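Local coordinates for 190aa long hypothetical protein (PDB 2DDZ) that is of unknown function but carries a DUF366 domain, related at clan level to class II tRNA synthetases, and assembles as a hexamer, at residues D35-F40 with V69-E74; L91-V96 with A106-D111; N139-G144 with G153-G158. All blocks are in the same frame, centred on the assembly; numbering follows the deposited sequence.

Overall arrangement
The three contacts follow one another along the chain, each closing before the next opens, and all lie within the DUF366 range. Interaction 1 pairs strands 36-45 and 68-75, two neighbouring, buried strands of the mixed sheet. Helix 81-100 follows directly, and interaction 2 sets it against strand 106-109, where Arg-108 makes salt bridges to a second subunit. The two centres are about 17 Å apart, and Leu-73 packs on Leu-91 between them. Interaction 3 ties together the loop between strand 131-139 and helix 161-184. Its centre lies about 20 Å from that of interaction 1, yet Val-69 touches both Val-140 and Leu-154. Core sheet, subunit contact and surface loop are thus joined through strand 68-75 and helix 81-100.

Interaction 1 of 3, residues D35-F40 with V69-E74; sequences DSLVVF and VHYILE
Ser-36 and Glu-74 begin an antiparallel ladder that runs to Phe-40 and His-70, joining two strands of the mixed sheet in the protein core. The segment directions differ by 166°. Parallel strand 5-8 bonds the other edge of 35-40, and strand 131-139 adjoins 68-75.

Three hydrogen-bonded pairs carry the backbone: Ser-36 with Glu-74, Val-38 with Ile-72, and Phe-40 with His-70. Each pair makes two N-H to C=O bonds. The shortest is His-70 N to Phe-40 O at 2.8 Å. CA-H...O contacts lie between them, such as Val-39 CA to His-70 O.

A water adds a polar bridge. It donates to Ser-36 OG at 3.0 Å and to Ile-72 O. Glu-74 OE2 is bonded to Ser-131 OG and His-24 N.

On the face with Leu-37, Val-39 and Tyr-71 the contacts are apolar. Leu-37 CD1 meets Tyr-71 CB at 4.1 Å. Val-39 CG2 lies 3.8 Å from Tyr-71 CD2, the two side chains pointing the same way. The Tyr-71 hydroxyl bonds Ser-168 of helix 161-184, which covers this face.

On the other face Phe-40 takes the rarer first torsion, with CG between backbone N and carbonyl carbon (chi1 53°). This swings its ring across to the neighbouring strand. Ile-72 CD1 meets the ring edge near its plane, 3.2 Å from Phe-40 CE1. The Phe-40 and His-70 rings are near parallel but slid apart. The imidazole is held by His-135 through ND1. His-70 CB sits over a face in a CH-pi contact, 3.5 Å from the Phe-40 ring centroid and 20° off its normal.

Interaction 2 of 3, residues L91-V96 with A106-D111; sequences LIARLV and ASRRGD
Arg-108 reaches from its strand across Val-96, Ile-92 and Ala-93 of the helix. Its CB meets Val-96 CG2 at 4.0 Å, the two side chains crossing at about a right angle. CG comes next and touches Ile-92 CG2. The chain is extended this far, with CG anti to the backbone N (chi1 -176°). CD packs closer, 3.7 Å from the same Ile-92 CG2, and also lies against Ala-93 CA. The chain then bends at chi3 (65°). The bend brings NE to 3.7 Å from Ala-93 CB, a methyl that lies oblique to the guanidinium.

This is a helix laid against a short strand of the mixed sheet, running nearly antiparallel to it at 166°. The axes approach to 8.4 Å. No hydrogen bond joins the two segments; helix side chains pack on the arginine and on strand and turn carbonyls. Val-96 CG1 rests on Ala-106 O at 3.7 Å, and Ile-92 CG1 lies 3.5 Å from Asp-111 O. Both side chains also pack on Ile-113 of the next strand.

At the tip of Arg-108 the guanidinium is held on several sides. NH1 donates to Gly-110 O at 2.7 Å, near the guanidinium plane and on a lone pair of the carbonyl. This fastens the arginine to its own turn. NE and NH2 form salt bridges with Glu-97 and Glu-175 of a second subunit.

Interaction 3 of 3, residues N139-G144 with G153-G158; sequences NVKTVG and GLEELG
Lys-141 and Glu-155 cross obliquely and meet at their charged ends. The lysine chain runs extended, then bends at chi4 (-54°), which brings NZ to 2.6 Å from Glu-155 OE2. This salt bridge uses the syn lone pair of the carboxylate oxygen. Val-140 comes to the same carboxylate with CG1, 3.5 Å from OE2. OE2 thus has the ammonium and, roughly at a right angle to it, a valine methyl as neighbours. With an alanine in place of Lys-141, the Glu-155 carboxylate would probably lose its ammonium partner and be freer to turn.

Two backbone bonds join the same segments. Glu-155 N donates to Val-140 O at 3.1 Å and nearly straight (172°). Leu-154 N donates to Asn-139 O at 2.9 Å, with the donor tilted 29° from the carbonyl plane. Gly-153 fits closely here; a CB on it would clash with Val-140 O. Thr-142 CG2 reaches across to Gly-153 N at 3.4 Å.

Glu-155 to Gly-158 form a type I beta turn. Inward, the contact packs on strand 68-75. The two backbone bonds draw together the ends of the long loop that connects strand 131-139 to helix 161-184.

Interaction 1 of 3, residues D35-F40 with V69-E74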
loop_
_atom_site.group_PDB
_atom_site.type_symbol
_atom_site.label_atom_id
_atom_site.label_comp_id
_atom_site.label_asym_id
_atom_site.label_seq_id
_atom_site.Cartn_x
_atom_site.Cartn_y
_atom_site.Cartn_z
ATOM N N ASP E 35 18.375 -3.802 -3.296
ATOM C CA ASP E 35 17.994 -4.628 -4.431
ATOM C C ASP E 35 19.197 -5.406 -4.937
ATOM O O ASP E 35 20.271 -4.831 -5.138
ATOM C CB ASP E 35 17.414 -3.755 -5.549
ATOM C CG ASP E 35 16.075 -3.139 -5.167
ATOM O OD1 ASP E 35 15.586 -3.459 -4.059
ATOM O OD2 ASP E 35 15.511 -2.352 -5.962
ATOM N N SER E 36 19.023 -6.716 -5.134
ATOM C CA SER E 36 20.128 -7.533 -5.615
ATOM C C SER E 36 19.784 -8.833 -6.338
ATOM O O SER E 36 18.696 -9.405 -6.197
ATOM C CB SER E 36 21.078 -7.865 -4.461
ATOM O OG SER E 36 20.486 -8.778 -3.556
ATOM N N LEU E 37 20.757 -9.289 -7.119
ATOM C CA LEU E 37 20.662 -10.525 -7.862
ATOM C C LEU E 37 21.966 -11.263 -7.562
ATOM O O LEU E 37 23.052 -10.716 -7.752
ATOM C CB LEU E 37 20.523 -10.241 -9.360
ATOM C CG LEU E 37 20.630 -11.460 -10.291
ATOM C CD1 LEU E 37 19.550 -12.501 -9.982
ATOM C CD2 LEU E 37 20.518 -10.983 -11.717
ATOM N N VAL E 38 21.843 -12.484 -7.051
ATOM C CA VAL E 38 22.991 -13.320 -6.724
ATOM C C VAL E 38 22.898 -14.573 -7.584
ATOM O O VAL E 38 21.910 -15.298 -7.536
ATOM C CB VAL E 38 22.982 -13.743 -5.242
ATOM C CG1 VAL E 38 24.203 -14.620 -4.944
ATOM C CG2 VAL E 38 22.978 -12.511 -4.348
ATOM N N VAL E 39 23.937 -14.823 -8.369
ATOM C CA VAL E 39 23.965 -15.976 -9.261
ATOM C C VAL E 39 25.043 -16.949 -8.850
ATOM O O VAL E 39 26.195 -16.572 -8.642
ATOM C CB VAL E 39 24.201 -15.520 -10.703
ATOM C CG1 VAL E 39 24.198 -16.705 -11.642
ATOM C CG2 VAL E 39 23.120 -14.507 -11.090
ATOM N N PHE E 40 24.656 -18.209 -8.718
ATOM C CA PHE E 40 25.591 -19.250 -8.341
ATOM C C PHE E 40 25.241 -20.576 -9.002
ATOM O O PHE E 40 24.251 -20.690 -9.733
ATOM C CB PHE E 40 25.620 -19.424 -6.823
ATOM C CG PHE E 40 24.267 -19.650 -6.207
ATOM C CD1 PHE E 40 23.329 -18.623 -6.175
ATOM C CD2 PHE E 40 23.934 -20.880 -5.642
ATOM C CE1 PHE E 40 22.082 -18.802 -5.555
ATOM C CE2 PHE E 40 22.684 -21.075 -5.015
ATOM C CZ PHE E 40 21.754 -20.036 -4.982
ATOM N N VAL E 69 22.030 -23.882 -12.270
ATOM C CA VAL E 69 22.427 -22.476 -12.177
ATOM C C VAL E 69 21.257 -21.800 -11.434
ATOM O O VAL E 69 20.109 -21.842 -11.897
ATOM C CB VAL E 69 22.587 -21.816 -13.574
ATOM C CG1 VAL E 69 22.764 -20.311 -13.421
ATOM C CG2 VAL E 69 23.799 -22.397 -14.297
ATOM N N HIS E 70 21.546 -21.194 -10.286
ATOM C CA HIS E 70 20.511 -20.550 -9.476
ATOM C C HIS E 70 20.530 -19.032 -9.539
ATOM O O HIS E 70 21.601 -18.409 -9.577
ATOM C CB HIS E 70 20.664 -20.965 -8.006
ATOM C CG HIS E 70 20.565 -22.441 -7.776
ATOM N ND1 HIS E 70 19.362 -23.118 -7.775
ATOM C CD2 HIS E 70 21.521 -23.374 -7.546
ATOM C CE1 HIS E 70 19.582 -24.401 -7.555
ATOM N NE2 HIS E 70 20.885 -24.584 -7.411
ATOM N N TYR E 71 19.343 -18.433 -9.542
ATOM C CA TYR E 71 19.239 -16.976 -9.543
ATOM C C TYR E 71 18.374 -16.589 -8.367
ATOM O O TYR E 71 17.227 -17.013 -8.273
ATOM C CB TYR E 71 18.582 -16.429 -10.816
ATOM C CG TYR E 71 19.265 -16.807 -12.099
ATOM C CD1 TYR E 71 19.162 -18.102 -12.602
ATOM C CD2 TYR E 71 20.002 -15.868 -12.828
ATOM C CE1 TYR E 71 19.770 -18.461 -13.804
ATOM C CE2 TYR E 71 20.622 -16.219 -14.039
ATOM C CZ TYR E 71 20.495 -17.522 -14.516
ATOM O OH TYR E 71 21.080 -17.891 -15.700
ATOM N N ILE E 72 18.924 -15.793 -7.465
ATOM C CA ILE E 72 18.167 -15.355 -6.313
ATOM C C ILE E 72 18.053 -13.857 -6.363
ATOM O O ILE E 72 19.039 -13.129 -6.268
ATOM C CB ILE E 72 18.817 -15.799 -5.014
ATOM C CG1 ILE E 72 18.536 -17.284 -4.821
ATOM C CG2 ILE E 72 18.267 -14.998 -3.837
ATOM C CD1 ILE E 72 19.492 -17.898 -3.899
ATOM N N LEU E 73 16.820 -13.411 -6.530
ATOM C CA LEU E 73 16.520 -12.011 -6.633
ATOM C C LEU E 73 15.744 -11.471 -5.438
ATOM O O LEU E 73 14.829 -12.126 -4.931
ATOM C CB LEU E 73 15.734 -11.787 -7.918
ATOM C CG LEU E 73 15.248 -10.371 -8.193
ATOM C CD1 LEU E 73 16.443 -9.440 -8.315
ATOM C CD2 LEU E 73 14.423 -10.369 -9.465
ATOM N N GLU E 74 16.138 -10.287 -4.969
ATOM C CA GLU E 74 15.438 -9.631 -3.873
ATOM C C GLU E 74 15.260 -8.153 -4.199
ATOM O O GLU E 74 16.207 -7.448 -4.525
ATOM C CB GLU E 74 16.166 -9.787 -2.534
ATOM C CG GLU E 74 15.319 -9.283 -1.350
ATOM C CD GLU E 74 15.761 -9.860 -0.005
ATOM O OE1 GLU E 74 16.955 -10.177 0.148
ATOM O OE2 GLU E 74 14.921 -9.978 0.914
HETATM O O HOH W 1 19.298 -11.562 -3.750
#

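Interaction 2 of 3, residues L91-V96 with A106-D111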
loop_
_atom_site.group_PDB
_atom_site.type_symbol
_atom_site.label_atom_id
_atom_site.label_comp_id
_atom_site.label_asym_id
_atom_site.label_seq_id
_atom_site.Cartn_x
_atom_site.Cartn_y
_atom_site.Cartn_z
ATOM N N LEU E 91 11.172 -11.919 -16.328
ATOM C CA LEU E 91 12.557 -12.368 -16.313
ATOM C C LEU E 91 12.729 -13.717 -17.026
ATOM O O LEU E 91 13.703 -13.911 -17.752
ATOM C CB LEU E 91 13.067 -12.461 -14.871
ATOM C CG LEU E 91 13.061 -11.184 -14.027
ATOM C CD1 LEU E 91 13.617 -11.501 -12.642
ATOM C CD2 LEU E 91 13.898 -10.110 -14.692
ATOM N N ILE E 92 11.796 -14.646 -16.820
ATOM C CA ILE E 92 11.873 -15.951 -17.485
ATOM C C ILE E 92 11.726 -15.703 -18.980
ATOM O O ILE E 92 12.379 -16.354 -19.798
ATOM C CB ILE E 92 10.760 -16.931 -16.991
ATOM C CG1 ILE E 92 11.178 -17.570 -15.666
ATOM C CG2 ILE E 92 10.557 -18.070 -17.980
ATOM C CD1 ILE E 92 11.746 -16.590 -14.727
ATOM N N ALA E 93 10.878 -14.744 -19.337
ATOM C CA ALA E 93 10.688 -14.415 -20.740
ATOM C C ALA E 93 11.997 -13.880 -21.318
ATOM O O ALA E 93 12.365 -14.234 -22.432
ATOM C CB ALA E 93 9.577 -13.385 -20.905
ATOM N N ARG E 94 12.703 -13.036 -20.568
ATOM C CA ARG E 94 13.967 -12.501 -21.066
ATOM C C ARG E 94 14.992 -13.621 -21.253
ATOM O O ARG E 94 15.739 -13.617 -22.231
ATOM C CB ARG E 94 14.537 -11.449 -20.125
ATOM C CG ARG E 94 15.926 -10.939 -20.543
ATOM C CD ARG E 94 15.867 -9.979 -21.741
ATOM N NE ARG E 94 17.200 -9.553 -22.177
ATOM C CZ ARG E 94 17.979 -10.242 -23.014
ATOM N NH1 ARG E 94 17.564 -11.396 -23.519
ATOM N NH2 ARG E 94 19.177 -9.781 -23.347
ATOM N N LEU E 95 15.028 -14.570 -20.317
ATOM C CA LEU E 95 15.936 -15.710 -20.409
ATOM C C LEU E 95 15.621 -16.518 -21.666
ATOM O O LEU E 95 16.518 -17.080 -22.295
ATOM C CB LEU E 95 15.801 -16.628 -19.191
ATOM C CG LEU E 95 16.338 -16.096 -17.863
ATOM C CD1 LEU E 95 16.183 -17.178 -16.810
ATOM C CD2 LEU E 95 17.818 -15.691 -18.006
ATOM N N VAL E 96 14.345 -16.578 -22.030
ATOM C CA VAL E 96 13.936 -17.320 -23.211
ATOM C C VAL E 96 14.476 -16.624 -24.457
ATOM O O VAL E 96 15.058 -17.264 -25.330
ATOM C CB VAL E 96 12.389 -17.452 -23.267
ATOM C CG1 VAL E 96 11.939 -17.967 -24.627
ATOM C CG2 VAL E 96 11.921 -18.413 -22.166
ATOM N N ALA E 106 13.745 -22.205 -27.915
ATOM C CA ALA E 106 13.080 -22.361 -26.624
ATOM C C ALA E 106 11.761 -21.583 -26.545
ATOM O O ALA E 106 11.578 -20.573 -27.227
ATOM C CB ALA E 106 14.015 -21.918 -25.508
ATOM N N SER E 107 10.845 -22.062 -25.709
ATOM C CA SER E 107 9.545 -21.417 -25.538
ATOM C C SER E 107 9.207 -21.262 -24.061
ATOM O O SER E 107 9.898 -21.811 -23.191
ATOM C CB SER E 107 8.457 -22.236 -26.219
ATOM O OG SER E 107 8.413 -23.534 -25.670
ATOM N N ARG E 108 8.123 -20.539 -23.782
ATOM C CA ARG E 108 7.719 -20.291 -22.407
ATOM C C ARG E 108 6.294 -20.692 -22.068
ATOM O O ARG E 108 5.356 -20.347 -22.785
ATOM C CB ARG E 108 7.910 -18.801 -22.080
ATOM C CG ARG E 108 7.621 -18.425 -20.631
ATOM C CD ARG E 108 7.946 -16.958 -20.369
ATOM N NE ARG E 108 7.076 -16.056 -21.120
ATOM C CZ ARG E 108 5.881 -15.635 -20.711
ATOM N NH1 ARG E 108 5.387 -16.022 -19.541
ATOM N NH2 ARG E 108 5.172 -14.823 -21.482
ATOM N N ARG E 109 6.135 -21.414 -20.962
ATOM C CA ARG E 109 4.812 -21.810 -20.485
ATOM C C ARG E 109 4.702 -21.232 -19.082
ATOM O O ARG E 109 5.102 -21.859 -18.096
ATOM C CB ARG E 109 4.657 -23.334 -20.441
ATOM C CG ARG E 109 4.748 -24.006 -21.801
ATOM C CD ARG E 109 4.539 -25.500 -21.692
ATOM N NE ARG E 109 5.042 -26.202 -22.869
ATOM C CZ ARG E 109 5.049 -27.523 -23.006
ATOM N NH1 ARG E 109 4.572 -28.300 -22.037
ATOM N NH2 ARG E 109 5.539 -28.068 -24.112
ATOM N N GLY E 110 4.174 -20.014 -19.015
ATOM C CA GLY E 110 4.028 -19.324 -17.751
ATOM C C GLY E 110 5.390 -18.895 -17.267
ATOM O O GLY E 110 5.999 -18.004 -17.850
ATOM N N ASP E 111 5.871 -19.547 -16.213
ATOM C CA ASP E 111 7.179 -19.248 -15.653
ATOM C C ASP E 111 8.158 -20.400 -15.910
ATOM O O ASP E 111 9.218 -20.468 -15.296
ATOM C CB ASP E 111 7.053 -18.988 -14.147
ATOM C CG ASP E 111 6.628 -20.215 -13.373
ATOM O OD1 ASP E 111 6.082 -21.153 -13.996
ATOM O OD2 ASP E 111 6.825 -20.240 -12.135
#

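Interaction 3 of 3, residues N139-G144 with G153-G158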
loop_
_atom_site.group_PDB
_atom_site.type_symbol
_atom_site.label_atom_id
_atom_site.label_comp_id
_atom_site.label_asym_id
_atom_site.label_seq_id
_atom_site.Cartn_x
_atom_site.Cartn_y
_atom_site.Cartn_z
ATOM N N ASN E 139 18.630 -26.203 -15.190
ATOM C CA ASN E 139 19.391 -27.454 -15.135
ATOM C C ASN E 139 20.668 -27.311 -15.966
ATOM O O ASN E 139 20.624 -26.816 -17.096
ATOM C CB ASN E 139 18.594 -28.626 -15.731
ATOM C CG ASN E 139 17.325 -28.951 -14.961
ATOM O OD1 ASN E 139 17.356 -29.209 -13.761
ATOM N ND2 ASN E 139 16.196 -28.960 -15.666
ATOM N N VAL E 140 21.800 -27.716 -15.395
ATOM C CA VAL E 140 23.061 -27.708 -16.131
ATOM C C VAL E 140 23.056 -29.106 -16.787
ATOM O O VAL E 140 23.265 -29.246 -17.995
ATOM C CB VAL E 140 24.274 -27.579 -15.195
ATOM C CG1 VAL E 140 25.565 -27.749 -15.992
ATOM C CG2 VAL E 140 24.258 -26.211 -14.516
ATOM N N LYS E 141 22.783 -30.114 -15.954
ATOM C CA LYS E 141 22.673 -31.508 -16.353
ATOM C C LYS E 141 21.261 -31.951 -15.918
ATOM O O LYS E 141 20.576 -31.232 -15.167
ATOM C CB LYS E 141 23.687 -32.395 -15.609
ATOM C CG LYS E 141 25.135 -31.909 -15.593
ATOM C CD LYS E 141 26.005 -32.777 -14.657
ATOM C CE LYS E 141 27.372 -32.144 -14.373
ATOM N NZ LYS E 141 28.106 -31.800 -15.624
ATOM N N THR E 142 20.814 -33.120 -16.375
ATOM C CA THR E 142 19.503 -33.613 -15.969
ATOM C C THR E 142 19.716 -34.790 -15.026
ATOM O O THR E 142 18.818 -35.599 -14.806
ATOM C CB THR E 142 18.674 -34.066 -17.179
ATOM O OG1 THR E 142 19.305 -35.199 -17.795
ATOM C CG2 THR E 142 18.538 -32.928 -18.197
ATOM N N VAL E 143 20.923 -34.874 -14.478
ATOM C CA VAL E 143 21.259 -35.931 -13.526
ATOM C C VAL E 143 20.700 -35.513 -12.168
ATOM O O VAL E 143 20.669 -34.326 -11.841
ATOM C CB VAL E 143 22.813 -36.128 -13.396
ATOM C CG1 VAL E 143 23.137 -37.056 -12.221
ATOM C CG2 VAL E 143 23.383 -36.730 -14.682
ATOM N N GLY E 144 20.260 -36.487 -11.382
ATOM C CA GLY E 144 19.718 -36.187 -10.068
ATOM C C GLY E 144 18.293 -35.656 -10.096
ATOM O O GLY E 144 17.638 -35.558 -9.055
ATOM N N GLY E 153 19.036 -30.055 -19.947
ATOM C CA GLY E 153 20.024 -29.205 -19.293
ATOM C C GLY E 153 20.786 -28.305 -20.257
ATOM O O GLY E 153 20.655 -28.441 -21.473
ATOM N N LEU E 154 21.593 -27.388 -19.724
ATOM C CA LEU E 154 22.353 -26.468 -20.561
ATOM C C LEU E 154 23.432 -27.184 -21.372
ATOM O O LEU E 154 23.702 -26.825 -22.518
ATOM C CB LEU E 154 22.983 -25.363 -19.704
ATOM C CG LEU E 154 22.044 -24.329 -19.068
ATOM C CD1 LEU E 154 22.852 -23.451 -18.132
ATOM C CD2 LEU E 154 21.368 -23.491 -20.146
ATOM N N GLU E 155 24.050 -28.197 -20.777
ATOM C CA GLU E 155 25.089 -28.955 -21.471
ATOM C C GLU E 155 24.569 -29.563 -22.773
ATOM O O GLU E 155 25.133 -29.320 -23.834
ATOM C CB GLU E 155 25.643 -30.041 -20.544
ATOM C CG GLU E 155 26.725 -29.516 -19.607
ATOM C CD GLU E 155 27.140 -30.533 -18.577
ATOM O OE1 GLU E 155 26.958 -31.740 -18.854
ATOM O OE2 GLU E 155 27.650 -30.124 -17.506
ATOM N N GLU E 156 23.488 -30.336 -22.690
ATOM C CA GLU E 156 22.903 -30.949 -23.878
ATOM C C GLU E 156 22.596 -29.901 -24.959
ATOM O O GLU E 156 22.553 -30.218 -26.145
ATOM C CB GLU E 156 21.617 -31.700 -23.512
ATOM C CG GLU E 156 20.993 -32.434 -24.694
ATOM C CD GLU E 156 19.787 -33.278 -24.321
ATOM O OE1 GLU E 156 19.524 -33.463 -23.111
ATOM O OE2 GLU E 156 19.106 -33.765 -25.250
ATOM N N LEU E 157 22.376 -28.655 -24.548
ATOM C CA LEU E 157 22.089 -27.595 -25.509
ATOM C C LEU E 157 23.394 -26.984 -26.024
ATOM O O LEU E 157 23.385 -26.093 -26.877
ATOM C CB LEU E 157 21.228 -26.498 -24.868
ATOM C CG LEU E 157 19.829 -26.858 -24.353
ATOM C CD1 LEU E 157 19.237 -25.631 -23.683
ATOM C CD2 LEU E 157 18.925 -27.338 -25.488
ATOM N N GLY E 158 24.515 -27.463 -25.495
ATOM C CA GLY E 158 25.805 -26.956 -25.920
ATOM C C GLY E 158 26.115 -25.555 -25.423
ATOM O O GLY E 158 26.810 -24.786 -26.090
#